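Local atomic coordinates of BAG family molecular chaperone regulator 2 (Arabidopsis thaliana, PDB entry 4HWD), a protein that probably acts as a co-chaperone that regulates programmed cell death and stress responses, its BAG domain binding the ATPase domain of HSP70/HSC70 chaperones. Residues 20-25 against 42-47; 14-19 against 72-77. All blocks are in the same frame, centred on the assembly; numbering follows the deposited sequence.

Contact 1: 20-25 against 42-47; sequences AGQLSA and ENLMEM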
ATOM      1  N   ALA A  20      -0.447  -2.495   5.093  1.00 10.70           N
ATOM      2  CA  ALA A  20      -1.880  -2.721   5.286  1.00 13.99           C
ATOM      3  C   ALA A  20      -2.153  -3.010   6.749  1.00 11.09           C
ATOM      4  O   ALA A  20      -3.252  -2.773   7.249  1.00 10.19           O
ATOM      5  CB  ALA A  20      -2.349  -3.898   4.440  1.00 11.08           C
ATOM      6  N   GLY A  21      -1.146  -3.541   7.430  1.00  9.50           N
ATOM      7  CA  GLY A  21      -1.290  -3.852   8.835  1.00  6.51           C
ATOM      8  C   GLY A  21      -1.346  -2.558   9.616  1.00 10.13           C
ATOM      9  O   GLY A  21      -2.131  -2.430  10.553  1.00 12.75           O
ATOM     10  N   GLN A  22      -0.510  -1.591   9.237  1.00  8.88           N
ATOM     11  CA  GLN A  22      -0.512  -0.312   9.930  1.00 11.05           C
ATOM     12  C   GLN A  22      -1.804   0.443   9.619  1.00  8.82           C
ATOM     13  O   GLN A  22      -2.359   1.110  10.488  1.00 11.54           O
ATOM     14  CB  GLN A  22       0.698   0.531   9.530  1.00 10.77           C
ATOM     15  CG  GLN A  22       0.814   1.811  10.324  1.00 16.10           C
ATOM     16  CD  GLN A  22       0.838   1.551  11.816  1.00 21.18           C
ATOM     17  OE1 GLN A  22       1.667   0.793  12.306  1.00 19.74           O
ATOM     18  NE2 GLN A  22      -0.076   2.179  12.543  1.00 18.92           N
ATOM     19  N   LEU A  23      -2.282   0.336   8.383  1.00  4.22           N
ATOM     20  CA  LEU A  23      -3.534   0.994   7.994  1.00  7.45           C
ATOM     21  C   LEU A  23      -4.704   0.397   8.780  1.00  9.07           C
ATOM     22  O   LEU A  23      -5.592   1.119   9.227  1.00  5.56           O
ATOM     23  CB  LEU A  23      -3.783   0.813   6.500  1.00  5.45           C
ATOM     24  CG  LEU A  23      -5.133   1.264   5.928  1.00 11.31           C
ATOM     25  CD1 LEU A  23      -5.288   2.783   6.025  1.00  7.25           C
ATOM     26  CD2 LEU A  23      -5.222   0.801   4.481  1.00  4.94           C
ATOM     27  N   SER A  24      -4.694  -0.924   8.951  1.00 13.92           N
ATOM     28  CA  SER A  24      -5.753  -1.613   9.690  1.00 16.28           C
ATOM     29  C   SER A  24      -5.783  -1.121  11.141  1.00 18.94           C
ATOM     30  O   SER A  24      -6.856  -0.959  11.730  1.00 16.02           O
ATOM     31  CB  SER A  24      -5.530  -3.132   9.636  1.00 17.10           C
ATOM     32  OG  SER A  24      -6.609  -3.841  10.224  1.00 26.64           O
ATOM     33  N   ALA A  25      -4.604  -0.872  11.709  1.00 15.42           N
ATOM     34  CA  ALA A  25      -4.511  -0.366  13.073  1.00 17.28           C
ATOM     35  C   ALA A  25      -5.103   1.046  13.146  1.00 16.80           C
ATOM     36  O   ALA A  25      -5.857   1.358  14.073  1.00 17.20           O
ATOM     37  CB  ALA A  25      -3.064  -0.350  13.535  1.00 15.19           C
ATOM     38  N   GLU A  42      -0.318  10.792   6.943  1.00 16.54           N
ATOM     39  CA  GLU A  42       0.426  11.314   5.798  1.00 18.98           C
ATOM     40  C   GLU A  42       1.687  10.515   5.524  1.00 14.44           C
ATOM     41  O   GLU A  42       1.989  10.212   4.373  1.00 14.71           O
ATOM     42  CB  GLU A  42       0.776  12.790   6.023  1.00 21.37           C
ATOM     43  CG  GLU A  42      -0.431  13.645   6.396  1.00 28.66           C
ATOM     44  CD  GLU A  42      -0.112  15.124   6.462  1.00 38.51           C
ATOM     45  OE1 GLU A  42       0.939  15.486   7.035  1.00 41.38           O
ATOM     46  OE2 GLU A  42      -0.920  15.925   5.943  1.00 39.66           O
ATOM     47  N   ASN A  43       2.427  10.169   6.574  1.00 17.43           N
ATOM     48  CA  ASN A  43       3.643   9.376   6.400  1.00 16.99           C
ATOM     49  C   ASN A  43       3.312   8.030   5.743  1.00 16.69           C
ATOM     50  O   ASN A  43       4.058   7.540   4.901  1.00 18.55           O
ATOM     51  CB  ASN A  43       4.331   9.138   7.749  1.00 22.16           C
ATOM     52  CG  ASN A  43       5.040  10.372   8.264  1.00 26.33           C
ATOM     53  OD1 ASN A  43       5.736  11.059   7.513  1.00 30.58           O
ATOM     54  ND2 ASN A  43       4.880  10.655   9.558  1.00 23.55           N
ATOM     55  N   LEU A  44       2.184   7.442   6.141  1.00 12.58           N
ATOM     56  CA  LEU A  44       1.724   6.167   5.591  1.00 10.64           C
ATOM     57  C   LEU A  44       1.347   6.355   4.119  1.00 10.44           C
ATOM     58  O   LEU A  44       1.579   5.477   3.291  1.00  9.01           O
ATOM     59  CB  LEU A  44       0.506   5.647   6.376  1.00  9.92           C
ATOM     60  CG  LEU A  44       0.046   4.212   6.073  1.00  8.85           C
ATOM     61  CD1 LEU A  44       1.111   3.238   6.577  1.00 10.74           C
ATOM     62  CD2 LEU A  44      -1.291   3.917   6.753  1.00  7.24           C
ATOM     63  N   MET A  45       0.775   7.509   3.788  1.00  8.29           N
ATOM     64  CA  MET A  45       0.391   7.771   2.409  1.00  8.62           C
ATOM     65  C   MET A  45       1.600   7.742   1.481  1.00  7.70           C
ATOM     66  O   MET A  45       1.542   7.165   0.406  1.00  7.27           O
ATOM     67  CB  MET A  45      -0.312   9.126   2.288  1.00 10.23           C
ATOM     68  CG  MET A  45      -0.755   9.449   0.862  1.00  6.93           C
ATOM     69  SD  MET A  45      -1.994   8.291   0.288  1.00 18.93           S
ATOM     70  CE  MET A  45      -3.526   9.075   0.961  1.00 12.96           C
ATOM     71  N   GLU A  46       2.694   8.371   1.897  1.00  9.18           N
ATOM     72  CA  GLU A  46       3.911   8.400   1.092  1.00 10.55           C
ATOM     73  C   GLU A  46       4.524   6.999   0.959  1.00  9.38           C
ATOM     74  O   GLU A  46       5.090   6.656  -0.082  1.00 11.88           O
ATOM     75  CB  GLU A  46       4.932   9.364   1.716  1.00 12.54           C
ATOM     76  CG  GLU A  46       6.265   9.495   0.954  1.00 12.46           C
ATOM     77  CD  GLU A  46       7.268   8.402   1.288  1.00 18.81           C
ATOM     78  OE1 GLU A  46       7.187   7.820   2.397  1.00 18.40           O
ATOM     79  OE2 GLU A  46       8.157   8.139   0.453  1.00 19.57           O
ATOM     80  N   MET A  47       4.419   6.191   2.006  1.00  7.79           N
ATOM     81  CA  MET A  47       4.971   4.843   1.944  1.00 11.62           C
ATOM     82  C   MET A  47       4.195   3.991   0.942  1.00 11.97           C
ATOM     83  O   MET A  47       4.794   3.276   0.137  1.00 10.23           O
ATOM     84  CB  MET A  47       4.971   4.199   3.333  1.00 11.25           C
ATOM     85  CG  MET A  47       6.050   4.772   4.257  1.00 12.43           C
ATOM     86  SD  MET A  47       6.011   4.168   5.953  1.00 22.52           S
ATOM     87  CE  MET A  47       5.924   5.690   6.868  1.00 15.55           C
TER
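Leu23 and Leu44 bring the two helical segments closest, their CA atoms 7.8 Å apart, on backbones that run in opposite directions and share no hydrogen bond. Leu44 is the side chain that bridges the gap. The bond leaving its CA already points at residues 20-25, and with CG anti to the backbone N (chi1 -170°) the branch carries on across, where its two methyls part company. CD2 comes down on the root of Leu23, 3.9 Å from Leu23 CA and 4.0 Å from Leu23 CB, so it rests against helix backbone as much as against side chain. CD1 takes the other branch and lies 4.0 Å from Gln22 CG, with Gln22 CB about equally near.

This is knobs-into-holes packing between helices 2-31 and 38-57, the first antiparallel pair of the three-helix BAG domain: Leu44 is the knob, and Leu19, Gln22, Leu23 and Phe26 form the four-residue hole. Gln22 serves as a wall through its aliphatic part alone. The bend at chi2 (55°) turns its amide away from Leu44. Leu23, by contrast, is shared, since its side chain also touches Leu85 on helix 63-89. With an alanine in place of Leu44 the hole would probably lose its filling, leaving Leu23 CB and the methylenes of Gln22 without their apolar partner from helix 38-57. Further round helix 38-57, Met45 packs instead on Val79 and Asp83 of the third helix.

Contact 2: 14-19 against 72-77; sequences FQVERL and EERLHK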
ATOM      1  N   PHE A  14       5.348  -8.145   0.187  1.00 14.63           N
ATOM      2  CA  PHE A  14       5.674  -8.349   1.590  1.00 13.85           C
ATOM      3  C   PHE A  14       5.586  -7.025   2.355  1.00 16.62           C
ATOM      4  O   PHE A  14       5.035  -6.974   3.452  1.00 17.29           O
ATOM      5  CB  PHE A  14       7.087  -8.913   1.674  1.00 17.33           C
ATOM      6  CG  PHE A  14       7.643  -8.983   3.064  1.00 25.74           C
ATOM      7  CD1 PHE A  14       7.431 -10.107   3.858  1.00 28.72           C
ATOM      8  CD2 PHE A  14       8.438  -7.944   3.562  1.00 28.20           C
ATOM      9  CE1 PHE A  14       8.013 -10.201   5.130  1.00 24.19           C
ATOM     10  CE2 PHE A  14       9.018  -8.028   4.828  1.00 33.64           C
ATOM     11  CZ  PHE A  14       8.807  -9.161   5.612  1.00 38.03           C
ATOM     12  N   GLN A  15       6.138  -5.954   1.779  1.00 14.36           N
ATOM     13  CA  GLN A  15       6.113  -4.646   2.442  1.00 14.29           C
ATOM     14  C   GLN A  15       4.698  -4.063   2.416  1.00  9.79           C
ATOM     15  O   GLN A  15       4.257  -3.443   3.377  1.00  7.18           O
ATOM     16  CB  GLN A  15       7.103  -3.678   1.772  1.00 10.57           C
ATOM     17  CG  GLN A  15       7.387  -2.414   2.588  1.00 11.04           C
ATOM     18  CD  GLN A  15       7.689  -2.722   4.056  1.00  8.88           C
ATOM     19  OE1 GLN A  15       8.359  -3.709   4.368  1.00 13.19           O
ATOM     20  NE2 GLN A  15       7.201  -1.874   4.958  1.00  7.59           N
ATOM     21  N   VAL A  16       3.986  -4.287   1.319  1.00  6.20           N
ATOM     22  CA  VAL A  16       2.623  -3.806   1.179  1.00  6.79           C
ATOM     23  C   VAL A  16       1.692  -4.382   2.250  1.00 11.89           C
ATOM     24  O   VAL A  16       0.838  -3.658   2.782  1.00 10.06           O
ATOM     25  CB  VAL A  16       2.069  -4.137  -0.225  1.00  8.00           C
ATOM     26  CG1 VAL A  16       0.569  -3.855  -0.297  1.00  5.94           C
ATOM     27  CG2 VAL A  16       2.808  -3.327  -1.259  1.00  7.45           C
ATOM     28  N   GLU A  17       1.834  -5.666   2.584  1.00 26.02           N
ATOM     29  CA  GLU A  17       0.954  -6.232   3.606  1.00 23.58           C
ATOM     30  C   GLU A  17       1.328  -5.744   4.995  1.00 22.94           C
ATOM     31  O   GLU A  17       0.498  -5.738   5.913  1.00 25.56           O
ATOM     32  CB  GLU A  17       0.925  -7.765   3.555  1.00 24.86           C
ATOM     33  CG  GLU A  17       2.242  -8.482   3.713  1.00 35.12           C
ATOM     34  CD  GLU A  17       2.084  -9.982   3.497  1.00 47.99           C
ATOM     35  OE1 GLU A  17       1.390 -10.365   2.529  1.00 49.90           O
ATOM     36  OE2 GLU A  17       2.652 -10.776   4.281  1.00 40.95           O
ATOM     37  N   ARG A  18       2.580  -5.326   5.154  1.00 14.57           N
ATOM     38  CA  ARG A  18       3.011  -4.786   6.433  1.00 14.33           C
ATOM     39  C   ARG A  18       2.389  -3.390   6.521  1.00 12.16           C
ATOM     40  O   ARG A  18       1.993  -2.947   7.586  1.00 13.27           O
ATOM     41  CB  ARG A  18       4.537  -4.709   6.495  1.00 17.73           C
ATOM     42  CG  ARG A  18       5.234  -6.055   6.340  1.00 26.31           C
ATOM     43  CD  ARG A  18       6.745  -5.915   6.472  1.00 26.14           C
ATOM     44  NE  ARG A  18       7.116  -5.421   7.789  1.00 34.91           N
ATOM     45  CZ  ARG A  18       6.890  -6.077   8.922  1.00 56.50           C
ATOM     46  NH1 ARG A  18       6.296  -7.262   8.894  1.00 48.39           N
ATOM     47  NH2 ARG A  18       7.244  -5.546  10.089  1.00 51.99           N
ATOM     48  N   LEU A  19       2.298  -2.703   5.385  1.00  6.20           N
ATOM     49  CA  LEU A  19       1.698  -1.368   5.337  1.00  7.97           C
ATOM     50  C   LEU A  19       0.192  -1.447   5.610  1.00  6.61           C
ATOM     51  O   LEU A  19      -0.370  -0.577   6.281  1.00  6.47           O
ATOM     52  CB  LEU A  19       1.954  -0.718   3.969  1.00  6.72           C
ATOM     53  CG  LEU A  19       3.392  -0.222   3.759  1.00  6.70           C
ATOM     54  CD1 LEU A  19       3.691  -0.027   2.285  1.00  8.34           C
ATOM     55  CD2 LEU A  19       3.579   1.086   4.548  1.00  6.83           C
ATOM     56  N   GLU A  72      -0.857  -3.587  -7.403  1.00 37.94           N
ATOM     57  CA  GLU A  72      -1.036  -2.141  -7.437  1.00 42.41           C
ATOM     58  C   GLU A  72      -2.525  -1.839  -7.313  1.00 32.25           C
ATOM     59  O   GLU A  72      -2.916  -0.750  -6.901  1.00 31.81           O
ATOM     60  CB  GLU A  72      -0.453  -1.532  -8.714  1.00 47.43           C
ATOM     61  CG  GLU A  72      -1.148  -1.884 -10.002  1.00 48.02           C
ATOM     62  CD  GLU A  72      -0.576  -1.085 -11.149  1.00 53.50           C
ATOM     63  OE1 GLU A  72       0.629  -1.259 -11.443  1.00 47.29           O
ATOM     64  OE2 GLU A  72      -1.326  -0.275 -11.739  1.00 56.59           O
ATOM     65  N   GLU A  73      -3.342  -2.829  -7.659  1.00 22.97           N
ATOM     66  CA  GLU A  73      -4.792  -2.734  -7.555  1.00 21.05           C
ATOM     67  C   GLU A  73      -5.157  -2.752  -6.063  1.00 31.20           C
ATOM     68  O   GLU A  73      -6.100  -2.079  -5.619  1.00 22.45           O
ATOM     69  CB  GLU A  73      -5.430  -3.921  -8.275  1.00 26.36           C
ATOM     70  CG  GLU A  73      -6.877  -4.190  -7.908  1.00 34.30           C
ATOM     71  CD  GLU A  73      -7.560  -5.126  -8.892  1.00 47.06           C
ATOM     72  OE1 GLU A  73      -8.684  -5.595  -8.596  1.00 56.08           O
ATOM     73  OE2 GLU A  73      -6.979  -5.384  -9.970  1.00 39.20           O
ATOM     74  N   ARG A  74      -4.393  -3.531  -5.299  1.00 37.24           N
ATOM     75  CA  ARG A  74      -4.579  -3.649  -3.856  1.00 28.97           C
ATOM     76  C   ARG A  74      -4.117  -2.355  -3.207  1.00 24.32           C
ATOM     77  O   ARG A  74      -4.729  -1.874  -2.255  1.00 21.30           O
ATOM     78  CB  ARG A  74      -3.762  -4.823  -3.316  1.00 29.67           C
ATOM     79  CG  ARG A  74      -3.380  -4.700  -1.853  1.00 25.94           C
ATOM     80  CD  ARG A  74      -3.017  -6.061  -1.288  1.00 27.20           C
ATOM     81  NE  ARG A  74      -4.192  -6.925  -1.195  1.00 32.04           N
ATOM     82  CZ  ARG A  74      -4.154  -8.251  -1.289  1.00 36.73           C
ATOM     83  NH1 ARG A  74      -2.997  -8.876  -1.485  1.00 41.57           N
ATOM     84  NH2 ARG A  74      -5.271  -8.958  -1.179  1.00 35.09           N
ATOM     85  N   LEU A  75      -3.032  -1.803  -3.741  1.00 18.92           N
ATOM     86  CA  LEU A  75      -2.462  -0.553  -3.255  1.00 17.50           C
ATOM     87  C   LEU A  75      -3.406   0.607  -3.528  1.00 19.49           C
ATOM     88  O   LEU A  75      -3.482   1.552  -2.744  1.00 16.60           O
ATOM     89  CB  LEU A  75      -1.118  -0.282  -3.933  1.00 18.60           C
ATOM     90  CG  LEU A  75       0.100  -0.870  -3.240  1.00 19.92           C
ATOM     91  CD1 LEU A  75       1.305  -0.805  -4.165  1.00 18.03           C
ATOM     92  CD2 LEU A  75       0.353  -0.115  -1.941  1.00 19.69           C
ATOM     93  N   HIS A  76      -4.112   0.544  -4.649  1.00 11.07           N
ATOM     94  CA  HIS A  76      -5.055   1.591  -4.994  1.00 17.33           C
ATOM     95  C   HIS A  76      -6.156   1.581  -3.952  1.00 19.58           C
ATOM     96  O   HIS A  76      -6.610   2.633  -3.501  1.00 16.70           O
ATOM     97  CB  HIS A  76      -5.657   1.343  -6.380  1.00 20.76           C
ATOM     98  CG  HIS A  76      -4.719   1.636  -7.512  1.00 21.60           C
ATOM     99  ND1 HIS A  76      -5.057   1.427  -8.831  1.00 24.19           N
ATOM    100  CD2 HIS A  76      -3.458   2.130  -7.518  1.00 17.97           C
ATOM    101  CE1 HIS A  76      -4.045   1.780  -9.604  1.00 22.91           C
ATOM    102  NE2 HIS A  76      -3.062   2.210  -8.832  1.00 24.38           N
ATOM    103  N   LYS A  77      -6.574   0.379  -3.572  1.00 35.20           N
ATOM    104  CA  LYS A  77      -7.618   0.200  -2.581  1.00 35.54           C
ATOM    105  C   LYS A  77      -7.199   0.764  -1.224  1.00 35.09           C
ATOM    106  O   LYS A  77      -8.024   1.316  -0.496  1.00 37.44           O
ATOM    107  CB  LYS A  77      -7.951  -1.290  -2.451  1.00 38.64           C
ATOM    108  CG  LYS A  77      -8.983  -1.619  -1.384  1.00 38.31           C
ATOM    109  CD  LYS A  77      -9.240  -3.121  -1.300  1.00 38.10           C
ATOM    110  CE  LYS A  77     -10.240  -3.451  -0.197  1.00 37.91           C
ATOM    111  NZ  LYS A  77     -10.598  -4.902  -0.160  1.00 37.89           N
TER
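The first and third helices of the BAG three-helix bundle run in the same direction here, an up-down-up arrangement in which Val16 of helix 2-31 meets Leu75 of helix 63-89. Their CA atoms are 7.5 Å apart, the nearest pair between the two segments. Val16 is a knob in the knobs-into-holes sense: it enters a hole on the third helix made by Gln71, Arg74, Leu75 and Tyr78.

Both valine methyls are used. CG1, anti to the backbone N (chi1 170°), reaches Leu75 CD2 at 4.1 Å and also faces the chain of Arg74, with Arg74 CD 4.3 Å from Val16 CG1. CG2, beside the backbone N, sits against the fork of the leucine, 4.1 Å from Leu75 CD1 and equally near Leu75 CD2. The two side chains cross at a slant; Leu75 CD2 touches both prongs of Val16, and CD1 only CG2. Leu75 leaves its backbone beside the contact rather than straight at Val16, and its branched end closes the distance. It touches Leu52 of helix 38-57 as well, so all three helices meet around this leucine.

Arg74 marks the border with solvent. Its methylenes lie along the apolar patch while the guanidinium carries on outward. Glu17 lies on the same border, but Glu17 OE1 and Arg74 NH1 are 6.1 Å apart, too far for a salt bridge, and any attraction between them would be at long range. With no hydrogen bond or ion pair between the segments, cohesion here comes from burying branched aliphatic groups, and along these segments the fit probably depends on shape more than on charge.

Both contacts belong to the interior of one bundle and share helix 2-31, which offers residues 14-19 to helix 63-89 in contact 2 and, between one and two turns later, residues 20-25 to helix 38-57 in contact 1. Their centres are 10 Å apart, and Leu19 spans them: its CD2 packs 3.6 Å from Met47 CB and 3.9 Å from Leu44 CD1. The roles reverse between them, for helix 2-31 supplies the hole in contact 1 and the knob in contact 2. Each is apolar within and has one long polar residue at its margin: a neutral glutamine in the antiparallel pair, a charged arginine in the parallel one.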